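Long-range contacts in multifunctional non-homologous end joining DNA repair protein LigD (Mycobacterium tuberculosis, PDB 2IRU), which probably repairs DNA double-strand breaks together with Ku by non-homologous end joining, this chain being its primase-like polymerase domain: residues 8-16 and 98-107; 50-58 and 65-73. One frame throughout, in Å; residues are numbered along the deposited sequence.

Contact 1 (8-16 and 98-107); sequences SEQRVTLTN and SATGLAWIAQ
Q10 meets S98 at one end and T15 meets Q107 at the other, holding the extended N-terminal arm 8-16 along helix 99-107, a capped helix of the LigD primase-polymerase domain, and the case illustrates how polar clasps at both ends can flank a small apolar middle. At the helix start, S98 is the N-cap residue. S98 OG lies between the backbone N and the carbonyl carbon (chi1 70°), where it accepts from G101 N and still donates to Q10 OE1 at 2.7 Å, in the carbonyl plane and on a lone pair. Separately, a water donates to Q10 O and also hydrogen-bonds T100 OG1, tying the arm's backbone to the first helical turn.

V12 supplies the middle. V12 CG2 lies 3.7 Å from T100 CG2 and also meets W104 CB, while CG1 packs on Q107 CB. F33 of helix 29-47 touches both L14 and A103, placing the arm near that helix too.

At the far end the Q107 amide grips T15 twice. Q107 OE1 receives T15 N at 2.9 Å, with the donor standing 42° out of the carbonyl plane, and also accepts from K29 NZ, which bonds T15 O as well. The other half of the amide completes the clasp: Q107 NE2 donates to T15 OG1 at 2.9 Å, with the hydroxyl oxygen only 5° out of the amide plane.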
# COMPACT_ATOMS: atom_id res chain seq x y z
N SER A 8 -15.80 10.85 22.49
CA SER A 8 -14.79 10.43 21.54
C SER A 8 -14.70 8.91 21.39
O SER A 8 -13.82 8.42 20.67
CB SER A 8 -13.43 11.00 21.94
OG SER A 8 -13.19 10.87 23.35
N GLU A 9 -15.60 8.16 22.06
CA GLU A 9 -15.50 6.69 22.13
C GLU A 9 -15.71 6.04 20.77
O GLU A 9 -16.77 6.20 20.15
CB GLU A 9 -16.48 6.06 23.13
CG GLU A 9 -16.37 4.53 23.23
CD GLU A 9 -17.30 3.92 24.27
OE1 GLU A 9 -17.40 4.51 25.38
OE2 GLU A 9 -17.91 2.85 24.01
N GLN A 10 -14.73 5.24 20.36
CA GLN A 10 -14.76 4.60 19.03
C GLN A 10 -15.40 3.23 19.15
O GLN A 10 -14.91 2.39 19.89
CB GLN A 10 -13.35 4.43 18.54
CG GLN A 10 -12.57 5.78 18.52
CD GLN A 10 -11.24 5.72 17.76
OE1 GLN A 10 -10.77 4.66 17.38
NE2 GLN A 10 -10.62 6.89 17.55
N ARG A 11 -16.46 3.01 18.38
CA ARG A 11 -17.18 1.73 18.40
C ARG A 11 -17.61 1.37 16.96
O ARG A 11 -18.09 2.22 16.22
CB ARG A 11 -18.44 1.82 19.27
CG ARG A 11 -18.26 2.25 20.73
CD ARG A 11 -19.62 2.29 21.44
NE ARG A 11 -19.81 1.09 22.28
CZ ARG A 11 -20.74 0.18 22.07
NH1 ARG A 11 -21.59 0.32 21.07
NH2 ARG A 11 -20.84 -0.89 22.86
N VAL A 12 -17.44 0.11 16.59
CA VAL A 12 -17.93 -0.37 15.29
C VAL A 12 -18.70 -1.64 15.53
O VAL A 12 -18.25 -2.52 16.27
CB VAL A 12 -16.76 -0.65 14.33
CG1 VAL A 12 -17.21 -1.38 13.02
CG2 VAL A 12 -16.10 0.66 13.99
N THR A 13 -19.86 -1.71 14.90
CA THR A 13 -20.72 -2.90 14.97
C THR A 13 -20.60 -3.67 13.62
O THR A 13 -20.93 -3.16 12.54
CB THR A 13 -22.21 -2.54 15.24
OG1 THR A 13 -22.34 -1.80 16.48
CG2 THR A 13 -23.03 -3.85 15.33
N LEU A 14 -20.09 -4.89 13.69
CA LEU A 14 -20.02 -5.71 12.49
C LEU A 14 -21.45 -6.22 12.18
O LEU A 14 -22.13 -6.80 13.03
CB LEU A 14 -19.09 -6.93 12.70
CG LEU A 14 -18.91 -7.86 11.51
CD1 LEU A 14 -18.24 -7.13 10.32
CD2 LEU A 14 -18.10 -9.13 11.92
N THR A 15 -21.88 -5.97 10.96
CA THR A 15 -23.12 -6.53 10.46
C THR A 15 -22.87 -7.57 9.37
O THR A 15 -21.81 -7.56 8.75
CB THR A 15 -24.08 -5.45 9.86
OG1 THR A 15 -23.48 -4.91 8.68
CG2 THR A 15 -24.38 -4.36 10.92
N ASN A 16 -23.85 -8.48 9.21
CA ASN A 16 -23.76 -9.53 8.22
C ASN A 16 -22.42 -10.30 8.33
O ASN A 16 -21.72 -10.54 7.32
CB ASN A 16 -23.89 -8.96 6.82
CG ASN A 16 -25.20 -8.20 6.63
OD1 ASN A 16 -25.18 -6.98 6.41
ND2 ASN A 16 -26.32 -8.86 6.85
N SER A 98 -6.22 4.01 14.35
CA SER A 98 -6.59 3.18 15.51
C SER A 98 -7.12 1.85 15.01
O SER A 98 -7.59 1.71 13.87
CB SER A 98 -7.67 3.86 16.34
OG SER A 98 -8.92 3.87 15.64
N ALA A 99 -7.05 0.85 15.90
CA ALA A 99 -7.61 -0.47 15.59
C ALA A 99 -9.10 -0.38 15.23
O ALA A 99 -9.57 -1.03 14.27
CB ALA A 99 -7.37 -1.42 16.78
N THR A 100 -9.83 0.47 15.95
CA THR A 100 -11.26 0.59 15.67
C THR A 100 -11.52 1.19 14.28
O THR A 100 -12.50 0.82 13.62
CB THR A 100 -12.00 1.36 16.78
OG1 THR A 100 -11.70 0.75 18.04
CG2 THR A 100 -13.47 1.23 16.56
N GLY A 101 -10.60 2.04 13.80
CA GLY A 101 -10.68 2.54 12.45
C GLY A 101 -10.59 1.41 11.44
O GLY A 101 -11.30 1.37 10.44
N LEU A 102 -9.68 0.46 11.69
CA LEU A 102 -9.57 -0.70 10.80
C LEU A 102 -10.80 -1.62 10.93
O LEU A 102 -11.19 -2.25 9.95
CB LEU A 102 -8.28 -1.48 11.06
CG LEU A 102 -7.04 -0.79 10.50
CD1 LEU A 102 -5.77 -1.38 11.07
CD2 LEU A 102 -7.00 -0.80 8.97
N ALA A 103 -11.37 -1.70 12.12
CA ALA A 103 -12.68 -2.37 12.27
C ALA A 103 -13.75 -1.73 11.35
O ALA A 103 -14.58 -2.43 10.74
CB ALA A 103 -13.11 -2.41 13.71
N TRP A 104 -13.75 -0.39 11.27
CA TRP A 104 -14.67 0.34 10.37
C TRP A 104 -14.34 -0.01 8.90
O TRP A 104 -15.24 -0.32 8.11
CB TRP A 104 -14.52 1.87 10.59
CG TRP A 104 -15.33 2.66 9.65
CD1 TRP A 104 -16.71 2.75 9.60
CD2 TRP A 104 -14.84 3.40 8.52
NE1 TRP A 104 -17.09 3.56 8.55
CE2 TRP A 104 -15.97 3.98 7.88
CE3 TRP A 104 -13.55 3.67 8.03
CZ2 TRP A 104 -15.83 4.79 6.74
CZ3 TRP A 104 -13.40 4.47 6.91
CH2 TRP A 104 -14.55 5.05 6.28
N ILE A 105 -13.06 -0.06 8.55
CA ILE A 105 -12.65 -0.47 7.21
C ILE A 105 -13.26 -1.87 6.88
O ILE A 105 -13.86 -2.07 5.82
CB ILE A 105 -11.13 -0.50 7.14
CG1 ILE A 105 -10.60 0.95 7.03
CG2 ILE A 105 -10.65 -1.41 5.99
CD1 ILE A 105 -10.98 1.67 5.72
N ALA A 106 -13.16 -2.80 7.82
CA ALA A 106 -13.70 -4.15 7.60
C ALA A 106 -15.21 -4.12 7.48
O ALA A 106 -15.77 -4.73 6.59
CB ALA A 106 -13.29 -5.03 8.75
N GLN A 107 -15.88 -3.40 8.40
CA GLN A 107 -17.32 -3.32 8.37
C GLN A 107 -17.86 -2.71 7.03
O GLN A 107 -18.93 -3.10 6.55
CB GLN A 107 -17.82 -2.54 9.61
CG GLN A 107 -19.28 -2.05 9.50
CD GLN A 107 -20.30 -3.15 9.25
OE1 GLN A 107 -20.03 -4.35 9.38
NE2 GLN A 107 -21.52 -2.72 8.88
O HOH W 1 -12.75 1.06 20.40

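Contact 2 (50-58 and 65-73); sequences RPATRKRWP and AFFEKQLAL
R54 and E68 face each other in the beta hairpin of strands 53-56 and 66-68, joined by a reciprocal pair of backbone bonds: R54 N to E68 O at 3.0 Å and E68 N to R54 O at 2.9 Å. R56 and F66 form the next hydrogen-bonded pair, with the non-hydrogen-bonded pair K55 and F67 between them.

The R54 side chain folds back at chi2 and chi3 (77° and 73°), bringing its guanidinium alongside the chain that follows strand 66-68, edge towards its carbonyls. R54 NH1 donates to K69 O at 2.7 Å and to A52 O, while R54 NH2 donates to Q70 O; all three carbonyl oxygens lie close to the guanidinium plane, and E68 O lies over one face, toward its rim. One group thus fixes the chain on both sides of the hairpin. A water accepts from R54 NE and donates to E68 OE1. E68 OE1 also forms a salt bridge with R56 NH1 at 3.0 Å, met on its syn side, with the two flat groups only 14° from coplanar. R56 NE donates to Q108 O, so NE and NH1 have separate partners. R56 CB makes a CH-pi contact over the F66 ring.

On the opposite face, K55 is extended and lays CD over the centre of the F67 ring, a CH-pi contact 3.8 Å from its centroid; A65 CB sits likewise over the W57 five-membered ring. K55 probably binds the polymerase substrate, and F67 also meets the ring of H114, another residue that probably binds substrate, edge-to-face. K69 NZ, meanwhile, donates to T53 OG1.

Strand 66-68 is an outermost strand of a four-stranded antiparallel sheet. Strand 53-56 lies inside it, bonded on its other side to strand 112-115, while R54 packs against helix 99-107.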
# COMPACT_ATOMS: atom_id res chain seq x y z
N ARG A 50 -1.79 9.44 6.99
CA ARG A 50 -2.00 9.45 5.53
C ARG A 50 -3.50 9.45 5.19
O ARG A 50 -4.28 8.78 5.89
CB ARG A 50 -1.37 8.21 4.90
CG ARG A 50 0.12 8.17 5.23
CD ARG A 50 0.86 6.95 4.60
NE ARG A 50 2.13 6.87 5.32
CZ ARG A 50 3.25 7.54 4.99
NH1 ARG A 50 3.32 8.27 3.87
NH2 ARG A 50 4.31 7.45 5.78
N PRO A 51 -3.90 10.15 4.09
CA PRO A 51 -5.29 10.05 3.65
C PRO A 51 -5.54 8.64 3.14
O PRO A 51 -4.79 8.15 2.29
CB PRO A 51 -5.38 11.05 2.48
CG PRO A 51 -3.90 11.16 1.92
CD PRO A 51 -3.05 10.96 3.18
N ALA A 52 -6.59 8.01 3.65
CA ALA A 52 -6.91 6.61 3.28
C ALA A 52 -7.97 6.56 2.19
O ALA A 52 -9.14 6.91 2.45
CB ALA A 52 -7.39 5.82 4.49
N THR A 53 -7.54 6.14 1.00
CA THR A 53 -8.50 5.77 -0.09
C THR A 53 -8.99 4.35 0.13
O THR A 53 -8.18 3.47 0.38
CB THR A 53 -7.83 5.94 -1.47
OG1 THR A 53 -7.60 7.33 -1.69
CG2 THR A 53 -8.71 5.41 -2.60
N ARG A 54 -10.31 4.14 0.07
CA ARG A 54 -10.89 2.78 0.21
C ARG A 54 -11.27 2.22 -1.16
O ARG A 54 -11.68 2.99 -2.02
CB ARG A 54 -12.18 2.82 1.08
CG ARG A 54 -11.93 3.08 2.60
CD ARG A 54 -11.63 4.53 2.90
NE ARG A 54 -12.88 5.30 2.77
CZ ARG A 54 -12.99 6.57 2.38
NH1 ARG A 54 -11.91 7.32 2.09
NH2 ARG A 54 -14.22 7.12 2.34
N LYS A 55 -11.15 0.91 -1.34
CA LYS A 55 -11.89 0.30 -2.43
C LYS A 55 -12.84 -0.72 -1.77
O LYS A 55 -12.39 -1.59 -0.99
CB LYS A 55 -11.00 -0.29 -3.52
CG LYS A 55 -11.86 -0.60 -4.79
CD LYS A 55 -11.03 -0.90 -6.04
CE LYS A 55 -11.99 -1.27 -7.18
NZ LYS A 55 -11.18 -1.70 -8.40
N ARG A 56 -14.14 -0.58 -2.07
CA ARG A 56 -15.17 -1.35 -1.41
C ARG A 56 -15.84 -2.32 -2.33
O ARG A 56 -16.15 -1.98 -3.48
CB ARG A 56 -16.27 -0.44 -0.79
CG ARG A 56 -15.70 0.45 0.31
CD ARG A 56 -16.67 1.50 0.86
NE ARG A 56 -17.85 0.88 1.47
CZ ARG A 56 -18.97 1.55 1.77
NH1 ARG A 56 -19.07 2.87 1.52
NH2 ARG A 56 -19.98 0.90 2.34
N TRP A 57 -16.08 -3.52 -1.81
CA TRP A 57 -16.88 -4.55 -2.49
C TRP A 57 -18.08 -4.95 -1.58
O TRP A 57 -18.02 -5.98 -0.92
CB TRP A 57 -16.01 -5.80 -2.74
CG TRP A 57 -15.02 -5.68 -3.87
CD1 TRP A 57 -15.18 -6.22 -5.14
CD2 TRP A 57 -13.72 -5.06 -3.86
NE1 TRP A 57 -14.06 -5.95 -5.91
CE2 TRP A 57 -13.16 -5.24 -5.16
CE3 TRP A 57 -12.98 -4.36 -2.90
CZ2 TRP A 57 -11.89 -4.77 -5.51
CZ3 TRP A 57 -11.72 -3.88 -3.24
CH2 TRP A 57 -11.18 -4.08 -4.55
N PRO A 58 -19.18 -4.14 -1.55
CA PRO A 58 -20.31 -4.37 -0.61
C PRO A 58 -20.86 -5.80 -0.67
O PRO A 58 -21.27 -6.32 0.36
CB PRO A 58 -21.42 -3.38 -1.08
CG PRO A 58 -20.64 -2.26 -1.74
CD PRO A 58 -19.41 -2.95 -2.40
N ALA A 65 -17.56 -3.12 -7.55
CA ALA A 65 -16.75 -2.41 -6.52
C ALA A 65 -16.63 -0.93 -6.88
O ALA A 65 -16.91 -0.52 -8.03
CB ALA A 65 -15.35 -3.02 -6.37
N PHE A 66 -16.22 -0.14 -5.89
CA PHE A 66 -15.95 1.27 -6.14
C PHE A 66 -14.85 1.82 -5.23
O PHE A 66 -14.74 1.40 -4.07
CB PHE A 66 -17.24 2.10 -5.96
CG PHE A 66 -17.87 2.00 -4.59
CD1 PHE A 66 -18.88 1.04 -4.33
CD2 PHE A 66 -17.50 2.89 -3.56
CE1 PHE A 66 -19.47 0.94 -3.07
CE2 PHE A 66 -18.13 2.81 -2.30
CZ PHE A 66 -19.11 1.81 -2.06
N PHE A 67 -14.02 2.72 -5.78
CA PHE A 67 -13.15 3.54 -4.94
C PHE A 67 -13.95 4.61 -4.21
O PHE A 67 -14.94 5.15 -4.75
CB PHE A 67 -12.08 4.26 -5.76
CG PHE A 67 -10.88 3.42 -6.07
CD1 PHE A 67 -9.95 3.11 -5.07
CD2 PHE A 67 -10.63 3.04 -7.39
CE1 PHE A 67 -8.80 2.33 -5.37
CE2 PHE A 67 -9.50 2.29 -7.71
CZ PHE A 67 -8.56 1.95 -6.70
N GLU A 68 -13.50 4.98 -3.02
CA GLU A 68 -14.13 6.07 -2.28
C GLU A 68 -13.00 6.86 -1.64
O GLU A 68 -12.07 6.26 -1.09
CB GLU A 68 -15.10 5.51 -1.22
CG GLU A 68 -16.06 6.58 -0.71
CD GLU A 68 -17.12 6.05 0.24
OE1 GLU A 68 -17.08 4.83 0.57
OE2 GLU A 68 -17.99 6.90 0.65
N LYS A 69 -13.06 8.18 -1.77
CA LYS A 69 -12.01 9.05 -1.25
C LYS A 69 -12.59 9.95 -0.16
O LYS A 69 -12.26 9.81 1.02
CB LYS A 69 -11.36 9.86 -2.37
CG LYS A 69 -10.58 8.97 -3.30
CD LYS A 69 -10.02 9.74 -4.50
CE LYS A 69 -9.12 8.82 -5.34
NZ LYS A 69 -7.87 8.42 -4.59
N GLN A 70 -13.47 10.86 -0.56
CA GLN A 70 -14.14 11.69 0.45
C GLN A 70 -14.74 10.80 1.59
O GLN A 70 -15.24 9.69 1.35
CB GLN A 70 -15.27 12.51 -0.20
CG GLN A 70 -16.03 13.47 0.72
CD GLN A 70 -15.29 14.76 1.02
OE1 GLN A 70 -14.37 15.12 0.32
NE2 GLN A 70 -15.76 15.49 2.05
N LEU A 71 -14.66 11.31 2.81
CA LEU A 71 -15.26 10.66 3.98
C LEU A 71 -16.72 11.11 4.11
O LEU A 71 -16.97 12.26 4.48
CB LEU A 71 -14.48 11.01 5.26
CG LEU A 71 -14.93 10.16 6.48
CD1 LEU A 71 -14.89 8.63 6.26
CD2 LEU A 71 -14.10 10.52 7.73
N ALA A 72 -17.63 10.18 3.87
CA ALA A 72 -19.08 10.48 3.92
C ALA A 72 -19.52 10.91 5.32
O ALA A 72 -18.97 10.38 6.34
CB ALA A 72 -19.88 9.26 3.49
N LEU A 73 -20.51 11.82 5.40
CA LEU A 73 -21.03 12.22 6.73
C LEU A 73 -21.58 11.03 7.54
O LEU A 73 -21.62 11.06 8.79
CB LEU A 73 -22.10 13.32 6.60
CG LEU A 73 -22.52 14.08 7.87
CD1 LEU A 73 -21.34 14.91 8.39
CD2 LEU A 73 -23.66 15.02 7.54
O HOH W 2 -17.04 7.34 3.24
O HOH W 3 -15.51 4.20 2.90

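In the fold
Helix 99-107 connects the two contacts: one side carries the N-terminal arm of contact 1, while W104 packs on L71 and I105 on R54 of contact 2. W104 CH2 lies 3.6 Å from L71 CD1, and I105 CD1 is equally close to R54 CG. Along the chain, contact 2 is nested within the loop closed by contact 1. Contact 1 is a surface attachment of irregular chain to helix, held by amide, hydroxyl and backbone bonds round V12, without charge pairs across it. Contact 2 is partly buried and builds on sheet pairing, adding arginine-to-carbonyl bonds, a salt bridge and aromatic faces; it itself includes residues that probably bind substrate and DNA.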